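Local coordinates for protein putative Transcriptional Regulator (Rhodococcus sp., PDB 2IA2) that probably regulates transcription as an IclR-family protein, pairing a DNA-binding helix-turn-helix domain with a GAF-like C-terminal domain of the kind that senses small-molecule effectors, at residues D161-Y166 with A188-V193. Sequence-based numbering, arbitrary orientation.
Sequences DELDAY and AAILAV
L163 reaches from helix 160-169 towards helix 183-196 and sets one methyl, CD2, against two neighbouring side chains, I190 and L191. Its CG is anti to the backbone N (chi1 177°), and CD2 prolongs the side chain in the extended direction, which makes this methyl the leading point of the contact. From L163 CD2 it is 4.2 Å to I190 CG2 and likewise 4.2 Å to L191 CD2, with about 70° between the two directions. I190 offers its branch methyl here, while its CD1 lies 4.4 Å from L163 CD1. L191 meets the leucine obliquely, through CD2 rather than through the more extended CD1. Both helices belong to the C-terminal domain of the IclR family, a GAF-like fold built on a six-stranded antiparallel sheet. Helix 149-156 also packs against the group: L155 touches both I190 and Y166, and A156 also packs on I190. Y166, one turn beyond L163, stands further back, its ring atom CE2 5.1 Å from I190 CD1. No hydrogen bond links the two segments; a long, weak ion pair joins D164 to K187, just before 188-193.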
loop_
_atom_site.group_PDB
_atom_site.type_symbol
_atom_site.label_atom_id
_atom_site.label_comp_id
_atom_site.label_asym_id
_atom_site.label_seq_id
_atom_site.Cartn_x
_atom_site.Cartn_y
_atom_site.Cartn_z
ATOM N N ASP A 161 22.558 20.513 -1.325
ATOM C CA ASP A 161 23.312 20.878 -0.118
ATOM C C ASP A 161 23.742 19.635 0.627
ATOM O O ASP A 161 24.813 19.616 1.227
ATOM C CB ASP A 161 22.588 21.875 0.816
ATOM C CG ASP A 161 21.145 21.474 1.155
ATOM O OD1 ASP A 161 20.668 20.387 0.734
ATOM O OD2 ASP A 161 20.471 22.291 1.840
ATOM N N GLU A 162 22.910 18.596 0.565
ATOM C CA GLU A 162 23.245 17.305 1.195
ATOM C C GLU A 162 24.343 16.589 0.441
ATOM O O GLU A 162 25.288 16.099 1.059
ATOM C CB GLU A 162 22.022 16.398 1.337
ATOM C CG GLU A 162 20.951 17.000 2.210
ATOM C CD GLU A 162 19.805 16.067 2.491
ATOM O OE1 GLU A 162 19.862 14.898 2.058
ATOM O OE2 GLU A 162 18.844 16.513 3.167
ATOM N N LEU A 163 24.243 16.549 -0.883
ATOM C CA LEU A 163 25.322 16.002 -1.694
ATOM C C LEU A 163 26.684 16.670 -1.417
ATOM O O LEU A 163 27.704 15.999 -1.257
ATOM C CB LEU A 163 24.974 16.096 -3.182
ATOM C CG LEU A 163 26.064 15.610 -4.135
ATOM C CD1 LEU A 163 26.419 14.146 -3.863
ATOM C CD2 LEU A 163 25.622 15.805 -5.586
ATOM N N ASP A 164 26.692 18.004 -1.385
ATOM C CA ASP A 164 27.928 18.780 -1.188
ATOM C C ASP A 164 28.522 18.513 0.183
ATOM O O ASP A 164 29.713 18.395 0.316
ATOM C CB ASP A 164 27.659 20.281 -1.424
ATOM C CG ASP A 164 27.664 20.654 -2.924
ATOM O OD1 ASP A 164 28.489 20.052 -3.663
ATOM O OD2 ASP A 164 26.880 21.555 -3.361
ATOM N N ALA A 165 27.659 18.381 1.188
ATOM C CA ALA A 165 28.036 18.011 2.557
ATOM C C ALA A 165 28.669 16.633 2.620
ATOM O O ALA A 165 29.700 16.447 3.267
ATOM C CB ALA A 165 26.802 18.034 3.450
ATOM N N TYR A 166 28.003 15.665 1.996
ATOM C CA TYR A 166 28.523 14.311 1.858
ATOM C C TYR A 166 29.923 14.287 1.234
ATOM O O TYR A 166 30.814 13.538 1.685
ATOM C CB TYR A 166 27.567 13.470 0.987
ATOM C CG TYR A 166 28.237 12.216 0.496
ATOM C CD1 TYR A 166 28.305 11.081 1.310
ATOM C CD2 TYR A 166 28.825 12.167 -0.750
ATOM C CE1 TYR A 166 28.901 9.914 0.879
ATOM C CE2 TYR A 166 29.436 11.003 -1.201
ATOM C CZ TYR A 166 29.479 9.889 -0.385
ATOM O OH TYR A 166 30.107 8.741 -0.815
ATOM N N ALA A 188 31.282 14.867 -10.514
ATOM C CA ALA A 188 30.960 14.859 -11.941
ATOM C C ALA A 188 30.342 13.527 -12.372
ATOM O O ALA A 188 29.373 13.513 -13.127
ATOM C CB ALA A 188 32.202 15.152 -12.750
ATOM N N ALA A 189 30.908 12.414 -11.900
ATOM C CA ALA A 189 30.370 11.094 -12.189
ATOM C C ALA A 189 28.940 10.963 -11.630
ATOM O O ALA A 189 28.056 10.407 -12.287
ATOM C CB ALA A 189 31.279 10.026 -11.626
ATOM N N ILE A 190 28.704 11.519 -10.439
ATOM C CA ILE A 190 27.376 11.504 -9.815
ATOM C C ILE A 190 26.352 12.366 -10.572
ATOM O O ILE A 190 25.217 11.951 -10.750
ATOM C CB ILE A 190 27.435 11.907 -8.330
ATOM C CG1 ILE A 190 28.105 10.802 -7.511
ATOM C CG2 ILE A 190 26.066 12.219 -7.809
ATOM C CD1 ILE A 190 28.775 11.284 -6.245
ATOM N N LEU A 191 26.749 13.566 -11.001
ATOM C CA LEU A 191 25.862 14.391 -11.809
ATOM C C LEU A 191 25.611 13.755 -13.195
ATOM O O LEU A 191 24.514 13.908 -13.728
ATOM C CB LEU A 191 26.374 15.846 -11.944
ATOM C CG LEU A 191 26.713 16.622 -10.660
ATOM C CD1 LEU A 191 27.204 18.076 -10.988
ATOM C CD2 LEU A 191 25.557 16.632 -9.688
ATOM N N ALA A 192 26.597 13.058 -13.771
ATOM C CA ALA A 192 26.348 12.333 -15.039
ATOM C C ALA A 192 25.217 11.302 -14.848
ATOM O O ALA A 192 24.330 11.186 -15.671
ATOM C CB ALA A 192 27.607 11.659 -15.544
ATOM N N VAL A 193 25.237 10.581 -13.728
ATOM C CA VAL A 193 24.172 9.647 -13.371
ATOM C C VAL A 193 22.824 10.342 -13.309
ATOM O O VAL A 193 21.827 9.812 -13.738
ATOM C CB VAL A 193 24.456 8.995 -11.992
ATOM C CG1 VAL A 193 23.287 8.118 -11.566
ATOM C CG2 VAL A 193 25.751 8.194 -12.052
#